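Local coordinates for ER-derived vesicles protein ERV41 (Saccharomyces cerevisiae, PDB 3ZLC), which travels in COPII-coated vesicles derived from the endoplasmic reticulum, is required for efficient transport of a subset of secretory proteins to the Golgi and facilitates retrograde transport back, at residues Leu152-Phe163 / Leu186-Val195. Residues are numbered along the deposited sequence; the frame is centred on the assembly and turned at random.
Sequences LKFNHVINEFSF and LTTYVYYTSV
H156 and Y191 reach toward each other from the two beta sheets of the lumenal domain, and H156 NE2 and Y191 OH share a hydrogen bond of 2.6 Å. The hydroxyl lies near the imidazole plane, and the two rings stand almost perpendicular, rim to rim. At the other nitrogen, H156 ND1 donates to F154 O at 2.9 Å, in the plane of that carbonyl, so both imidazole nitrogens are engaged and the ring's rotation is fixed. Y191 OH is also bonded to Q179, on a strand flanking 156-163. A water links N155 OD1 (2.7 Å) to Y189 OH (2.6 Å); N155 OD1 also accepts from the backbone of N181.

The aromatic contacts use the same histidine. With chi1 at 61°, CG sits between the backbone N and carbonyl carbon, and the ring directs its CE1 edge onto one face of Y189, a T-shaped pair with planes at 73°. T187 CG2, from the same segment as Y189, lies over the rim of the opposite face. An alanine in place of H156 would probably leave Y191 OH without this partner and open a gap over the face of Y189.

Apolar contacts flank this polar centre. I158 CD1 packs beside it on Y191 CZ at 3.8 Å. At one end L186 CD2 reaches L152 CB at 3.6 Å; at the other V195 CG2 stands over the centre of the F163 ring, 3.5 Å from its centroid, a CH-pi contact suited to a short beta-branched side chain. T193 OG1 lies near F163 CZ but bonds to K237 O, satisfying its hydroxyl in the core.

Segments 152-163 and 186-195 thus join the two sheets through side chains: hydrophobic contacts close the interface, while the histidine-tyrosine bond gives its buried polar centre a defined geometry.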
ATOM      1  N   LEU A 152      17.151  -6.442   4.280  1.00 28.84           N
ATOM      2  CA  LEU A 152      15.778  -6.477   3.777  1.00 25.76           C
ATOM      3  C   LEU A 152      14.789  -6.861   4.859  1.00 27.94           C
ATOM      4  O   LEU A 152      14.906  -7.926   5.463  1.00 28.55           O
ATOM      5  CB  LEU A 152      15.637  -7.497   2.652  1.00 33.50           C
ATOM      6  CG  LEU A 152      16.307  -7.242   1.316  1.00 42.62           C
ATOM      7  CD1 LEU A 152      15.685  -8.165   0.289  1.00 36.77           C
ATOM      8  CD2 LEU A 152      16.113  -5.794   0.931  1.00 44.15           C
ATOM      9  N   LYS A 153      13.803  -6.004   5.095  1.00 23.76           N
ATOM     10  CA  LYS A 153      12.749  -6.320   6.043  1.00 20.56           C
ATOM     11  C   LYS A 153      11.473  -5.702   5.520  1.00 22.13           C
ATOM     12  O   LYS A 153      11.409  -4.484   5.329  1.00 17.95           O
ATOM     13  CB  LYS A 153      13.074  -5.753   7.426  1.00 24.82           C
ATOM     14  CG  LYS A 153      14.285  -6.375   8.104  1.00 28.48           C
ATOM     15  CD  LYS A 153      14.263  -6.128   9.605  1.00 35.35           C
ATOM     16  CE  LYS A 153      15.002  -4.863   9.974  1.00 43.71           C
ATOM     17  NZ  LYS A 153      16.461  -4.987   9.707  1.00 40.14           N
ATOM     18  N   PHE A 154      10.458  -6.528   5.278  1.00 22.85           N
ATOM     19  CA  PHE A 154       9.225  -6.015   4.682  1.00 18.08           C
ATOM     20  C   PHE A 154       8.086  -5.759   5.668  1.00 15.99           C
ATOM     21  O   PHE A 154       6.924  -5.622   5.270  1.00 16.81           O
ATOM     22  CB  PHE A 154       8.795  -6.883   3.489  1.00 18.46           C
ATOM     23  CG  PHE A 154       9.742  -6.780   2.316  1.00 23.57           C
ATOM     24  CD1 PHE A 154       9.794  -5.617   1.555  1.00 23.04           C
ATOM     25  CD2 PHE A 154      10.598  -7.830   1.993  1.00 29.58           C
ATOM     26  CE1 PHE A 154      10.683  -5.506   0.473  1.00 26.91           C
ATOM     27  CE2 PHE A 154      11.485  -7.731   0.916  1.00 28.70           C
ATOM     28  CZ  PHE A 154      11.529  -6.567   0.157  1.00 27.08           C
ATOM     29  N   ASN A 155       8.423  -5.660   6.953  1.00 20.37           N
ATOM     30  CA  ASN A 155       7.512  -5.037   7.911  1.00 17.14           C
ATOM     31  C   ASN A 155       7.090  -3.696   7.323  1.00 16.98           C
ATOM     32  O   ASN A 155       7.885  -3.006   6.692  1.00 18.89           O
ATOM     33  CB  ASN A 155       8.210  -4.815   9.262  1.00 20.57           C
ATOM     34  CG  ASN A 155       8.822  -6.084   9.812  1.00 23.20           C
ATOM     35  OD1 ASN A 155       8.171  -7.124   9.858  1.00 24.17           O
ATOM     36  ND2 ASN A 155      10.085  -6.011  10.211  1.00 21.72           N
ATOM     37  N   HIS A 156       5.828  -3.321   7.488  1.00 15.31           N
ATOM     38  CA  HIS A 156       5.400  -2.083   6.855  1.00 14.03           C
ATOM     39  C   HIS A 156       4.205  -1.482   7.562  1.00 14.83           C
ATOM     40  O   HIS A 156       3.494  -2.169   8.306  1.00 14.00           O
ATOM     41  CB  HIS A 156       5.082  -2.316   5.368  1.00 14.59           C
ATOM     42  CG  HIS A 156       3.983  -3.307   5.135  1.00 17.85           C
ATOM     43  ND1 HIS A 156       4.198  -4.666   5.153  1.00 17.00           N
ATOM     44  CD2 HIS A 156       2.658  -3.137   4.879  1.00 16.01           C
ATOM     45  CE1 HIS A 156       3.056  -5.297   4.918  1.00 16.01           C
ATOM     46  NE2 HIS A 156       2.110  -4.393   4.746  1.00 17.12           N
ATOM     47  N   VAL A 157       4.024  -0.182   7.354  1.00 16.40           N
ATOM     48  CA  VAL A 157       2.869   0.538   7.874  1.00 13.16           C
ATOM     49  C   VAL A 157       2.203   1.169   6.683  1.00 16.05           C
ATOM     50  O   VAL A 157       2.862   1.850   5.901  1.00 16.14           O
ATOM     51  CB  VAL A 157       3.296   1.689   8.799  1.00 15.48           C
ATOM     52  CG1 VAL A 157       2.080   2.566   9.152  1.00 17.76           C
ATOM     53  CG2 VAL A 157       3.939   1.127  10.066  1.00 14.40           C
ATOM     54  N   ILE A 158       0.906   0.947   6.523  1.00 11.91           N
ATOM     55  CA  ILE A 158       0.203   1.612   5.436  1.00 13.95           C
ATOM     56  C   ILE A 158      -0.578   2.757   6.055  1.00 19.67           C
ATOM     57  O   ILE A 158      -1.574   2.521   6.748  1.00 16.71           O
ATOM     58  CB  ILE A 158      -0.778   0.641   4.711  1.00 15.32           C
ATOM     59  CG1 ILE A 158       0.011  -0.497   4.041  1.00 15.76           C
ATOM     60  CG2 ILE A 158      -1.590   1.397   3.648  1.00 11.39           C
ATOM     61  CD1 ILE A 158      -0.844  -1.732   3.658  1.00 12.94           C
ATOM     62  N   ASN A 159      -0.137   3.991   5.827  1.00 14.75           N
ATOM     63  CA  ASN A 159      -0.883   5.132   6.348  1.00 14.43           C
ATOM     64  C   ASN A 159      -2.045   5.443   5.421  1.00 13.47           C
ATOM     65  O   ASN A 159      -3.152   5.748   5.883  1.00 13.98           O
ATOM     66  CB  ASN A 159       0.022   6.358   6.517  1.00 17.32           C
ATOM     67  CG  ASN A 159       1.168   6.088   7.444  1.00 22.63           C
ATOM     68  OD1 ASN A 159       0.950   5.698   8.595  1.00 16.16           O
ATOM     69  ND2 ASN A 159       2.410   6.242   6.944  1.00 16.96           N
ATOM     70  N   GLU A 160      -1.792   5.338   4.119  1.00 12.26           N
ATOM     71  CA  GLU A 160      -2.846   5.485   3.109  1.00 10.43           C
ATOM     72  C   GLU A 160      -2.633   4.537   1.945  1.00 12.43           C
ATOM     73  O   GLU A 160      -1.497   4.319   1.510  1.00 15.83           O
ATOM     74  CB  GLU A 160      -2.894   6.923   2.549  1.00 15.05           C
ATOM     75  CG  GLU A 160      -4.066   7.091   1.541  1.00 18.02           C
ATOM     76  CD  GLU A 160      -4.109   8.458   0.871  1.00 43.89           C
ATOM     77  OE1 GLU A 160      -3.194   9.277   1.115  1.00 49.44           O
ATOM     78  OE2 GLU A 160      -5.060   8.703   0.085  1.00 31.44           O
ATOM     79  N   PHE A 161      -3.735   3.981   1.441  1.00 13.88           N
ATOM     80  CA  PHE A 161      -3.742   3.296   0.157  1.00 11.75           C
ATOM     81  C   PHE A 161      -5.155   3.441  -0.404  1.00 13.60           C
ATOM     82  O   PHE A 161      -6.094   2.844   0.120  1.00 15.11           O
ATOM     83  CB  PHE A 161      -3.380   1.817   0.297  1.00 10.00           C
ATOM     84  CG  PHE A 161      -3.147   1.152  -1.019  1.00 14.95           C
ATOM     85  CD1 PHE A 161      -1.978   1.401  -1.727  1.00 13.49           C
ATOM     86  CD2 PHE A 161      -4.106   0.308  -1.574  1.00 13.37           C
ATOM     87  CE1 PHE A 161      -1.750   0.809  -2.962  1.00 12.51           C
ATOM     88  CE2 PHE A 161      -3.888  -0.285  -2.804  1.00 18.97           C
ATOM     89  CZ  PHE A 161      -2.712  -0.031  -3.503  1.00 15.34           C
ATOM     90  N   SER A 162      -5.313   4.268  -1.431  1.00 18.28           N
ATOM     91  CA  SER A 162      -6.647   4.613  -1.929  1.00 15.83           C
ATOM     92  C   SER A 162      -6.593   4.760  -3.441  1.00 18.79           C
ATOM     93  O   SER A 162      -5.495   4.837  -4.032  1.00 15.15           O
ATOM     94  CB  SER A 162      -7.145   5.917  -1.288  1.00 14.03           C
ATOM     95  OG  SER A 162      -6.315   7.004  -1.660  1.00 12.65           O
ATOM     96  N   PHE A 163      -7.774   4.790  -4.054  1.00 15.28           N
ATOM     97  CA  PHE A 163      -7.929   4.902  -5.508  1.00 11.44           C
ATOM     98  C   PHE A 163      -8.778   6.111  -5.798  1.00 15.01           C
ATOM     99  O   PHE A 163      -9.904   6.233  -5.270  1.00 16.41           O
ATOM    100  CB  PHE A 163      -8.668   3.678  -6.057  1.00 11.50           C
ATOM    101  CG  PHE A 163      -7.913   2.393  -5.882  1.00 13.20           C
ATOM    102  CD1 PHE A 163      -7.997   1.679  -4.698  1.00 13.61           C
ATOM    103  CD2 PHE A 163      -7.081   1.921  -6.893  1.00 13.41           C
ATOM    104  CE1 PHE A 163      -7.287   0.492  -4.522  1.00 20.98           C
ATOM    105  CE2 PHE A 163      -6.360   0.724  -6.730  1.00 12.90           C
ATOM    106  CZ  PHE A 163      -6.467   0.016  -5.541  1.00 12.87           C
ATOM    107  N   LEU A 186      11.639 -11.425   5.799  1.00 23.77           N
ATOM    108  CA  LEU A 186      11.518 -11.598   4.348  1.00 22.10           C
ATOM    109  C   LEU A 186      10.152 -12.135   3.919  1.00 26.89           C
ATOM    110  O   LEU A 186       9.999 -12.732   2.844  1.00 28.81           O
ATOM    111  CB  LEU A 186      12.624 -12.504   3.841  1.00 25.50           C
ATOM    112  CG  LEU A 186      14.008 -11.883   4.048  1.00 29.21           C
ATOM    113  CD1 LEU A 186      15.128 -12.873   3.749  1.00 40.49           C
ATOM    114  CD2 LEU A 186      14.097 -10.683   3.147  1.00 29.20           C
ATOM    115  N   THR A 187       9.161 -11.927   4.773  1.00 24.31           N
ATOM    116  CA  THR A 187       7.792 -12.296   4.447  1.00 22.90           C
ATOM    117  C   THR A 187       7.291 -11.484   3.255  1.00 24.91           C
ATOM    118  O   THR A 187       7.569 -10.289   3.137  1.00 28.94           O
ATOM    119  CB  THR A 187       6.891 -12.115   5.670  1.00 26.43           C
ATOM    120  OG1 THR A 187       7.284 -13.078   6.654  1.00 26.74           O
ATOM    121  CG2 THR A 187       5.407 -12.320   5.315  1.00 25.13           C
ATOM    122  N   THR A 188       6.574 -12.157   2.359  1.00 18.96           N
ATOM    123  CA  THR A 188       5.917 -11.506   1.233  1.00 23.02           C
ATOM    124  C   THR A 188       4.456 -11.258   1.590  1.00 30.06           C
ATOM    125  O   THR A 188       3.742 -12.182   1.995  1.00 25.32           O
ATOM    126  CB  THR A 188       5.971 -12.409  -0.001  1.00 28.45           C
ATOM    127  OG1 THR A 188       7.308 -12.407  -0.519  1.00 33.26           O
ATOM    128  CG2 THR A 188       5.001 -11.914  -1.075  1.00 21.48           C
ATOM    129  N   TYR A 189       4.018 -10.014   1.439  1.00 15.75           N
ATOM    130  CA  TYR A 189       2.646  -9.652   1.726  1.00 17.53           C
ATOM    131  C   TYR A 189       1.927  -9.303   0.427  1.00 21.30           C
ATOM    132  O   TYR A 189       2.431  -8.511  -0.383  1.00 21.10           O
ATOM    133  CB  TYR A 189       2.621  -8.441   2.675  1.00 20.65           C
ATOM    134  CG  TYR A 189       3.337  -8.678   3.999  1.00 17.23           C
ATOM    135  CD1 TYR A 189       4.696  -8.420   4.136  1.00 16.68           C
ATOM    136  CD2 TYR A 189       2.640  -9.142   5.115  1.00 22.71           C
ATOM    137  CE1 TYR A 189       5.344  -8.625   5.348  1.00 16.42           C
ATOM    138  CE2 TYR A 189       3.275  -9.348   6.326  1.00 24.18           C
ATOM    139  CZ  TYR A 189       4.628  -9.085   6.433  1.00 23.24           C
ATOM    140  OH  TYR A 189       5.267  -9.297   7.637  1.00 25.02           O
ATOM    141  N   VAL A 190       0.748  -9.887   0.225  1.00 15.69           N
ATOM    142  CA  VAL A 190      -0.024  -9.617  -0.990  1.00 14.14           C
ATOM    143  C   VAL A 190      -1.418  -9.170  -0.596  1.00 17.86           C
ATOM    144  O   VAL A 190      -2.101  -9.861   0.168  1.00 18.20           O
ATOM    145  CB  VAL A 190      -0.128 -10.863  -1.891  1.00 17.67           C
ATOM    146  CG1 VAL A 190      -0.807 -10.500  -3.225  1.00 15.26           C
ATOM    147  CG2 VAL A 190       1.265 -11.439  -2.163  1.00 21.66           C
ATOM    148  N   TYR A 191      -1.827  -8.007  -1.092  1.00 15.06           N
ATOM    149  CA  TYR A 191      -3.184  -7.544  -0.872  1.00 15.07           C
ATOM    150  C   TYR A 191      -3.962  -7.579  -2.187  1.00 14.46           C
ATOM    151  O   TYR A 191      -3.516  -7.015  -3.205  1.00 19.33           O
ATOM    152  CB  TYR A 191      -3.166  -6.123  -0.333  1.00 12.46           C
ATOM    153  CG  TYR A 191      -2.409  -5.925   0.971  1.00 15.77           C
ATOM    154  CD1 TYR A 191      -3.028  -6.150   2.201  1.00 15.09           C
ATOM    155  CD2 TYR A 191      -1.095  -5.477   0.974  1.00 16.04           C
ATOM    156  CE1 TYR A 191      -2.348  -5.944   3.409  1.00 18.23           C
ATOM    157  CE2 TYR A 191      -0.405  -5.265   2.172  1.00 15.78           C
ATOM    158  CZ  TYR A 191      -1.049  -5.493   3.386  1.00 18.10           C
ATOM    159  OH  TYR A 191      -0.372  -5.289   4.576  1.00 15.46           O
ATOM    160  N   TYR A 192      -5.116  -8.240  -2.169  1.00 15.29           N
ATOM    161  CA  TYR A 192      -6.008  -8.265  -3.331  1.00 14.05           C
ATOM    162  C   TYR A 192      -7.165  -7.315  -3.120  1.00 16.20           C
ATOM    163  O   TYR A 192      -8.085  -7.606  -2.347  1.00 18.02           O
ATOM    164  CB  TYR A 192      -6.562  -9.669  -3.547  1.00 13.99           C
ATOM    165  CG  TYR A 192      -5.518 -10.655  -4.002  1.00 20.41           C
ATOM    166  CD1 TYR A 192      -4.754 -11.360  -3.079  1.00 16.33           C
ATOM    167  CD2 TYR A 192      -5.293 -10.882  -5.359  1.00 21.69           C
ATOM    168  CE1 TYR A 192      -3.786 -12.270  -3.497  1.00 22.79           C
ATOM    169  CE2 TYR A 192      -4.333 -11.794  -5.784  1.00 25.83           C
ATOM    170  CZ  TYR A 192      -3.585 -12.476  -4.846  1.00 24.82           C
ATOM    171  OH  TYR A 192      -2.627 -13.368  -5.260  1.00 30.44           O
ATOM    172  N   THR A 193      -7.136  -6.193  -3.828  1.00 11.93           N
ATOM    173  CA  THR A 193      -8.129  -5.140  -3.606  1.00 15.01           C
ATOM    174  C   THR A 193      -9.109  -5.105  -4.763  1.00 20.52           C
ATOM    175  O   THR A 193      -8.702  -5.174  -5.931  1.00 22.57           O
ATOM    176  CB  THR A 193      -7.471  -3.751  -3.470  1.00 17.38           C
ATOM    177  OG1 THR A 193      -6.793  -3.403  -4.693  1.00 15.33           O
ATOM    178  CG2 THR A 193      -6.501  -3.736  -2.285  1.00 14.13           C
ATOM    179  N   SER A 194     -10.399  -5.014  -4.451  1.00 14.83           N
ATOM    180  CA  SER A 194     -11.421  -4.981  -5.499  1.00 12.70           C
ATOM    181  C   SER A 194     -12.109  -3.630  -5.385  1.00 13.94           C
ATOM    182  O   SER A 194     -12.721  -3.310  -4.351  1.00 14.43           O
ATOM    183  CB  SER A 194     -12.428  -6.115  -5.313  1.00 15.00           C
ATOM    184  OG  SER A 194     -13.383  -6.142  -6.376  1.00 20.76           O
ATOM    185  N   VAL A 195     -12.013  -2.842  -6.451  1.00 16.21           N
ATOM    186  CA  VAL A 195     -12.315  -1.419  -6.408  1.00 13.21           C
ATOM    187  C   VAL A 195     -13.674  -1.136  -7.046  1.00 22.62           C
ATOM    188  O   VAL A 195     -13.959  -1.591  -8.161  1.00 15.12           O
ATOM    189  CB  VAL A 195     -11.189  -0.622  -7.132  1.00 15.84           C
ATOM    190  CG1 VAL A 195     -11.410   0.889  -7.017  1.00 12.65           C
ATOM    191  CG2 VAL A 195      -9.822  -0.985  -6.535  1.00 11.78           C
TER
HETATM  192  O   HOH W   1       7.794  -8.894   7.815  1.00 27.53           O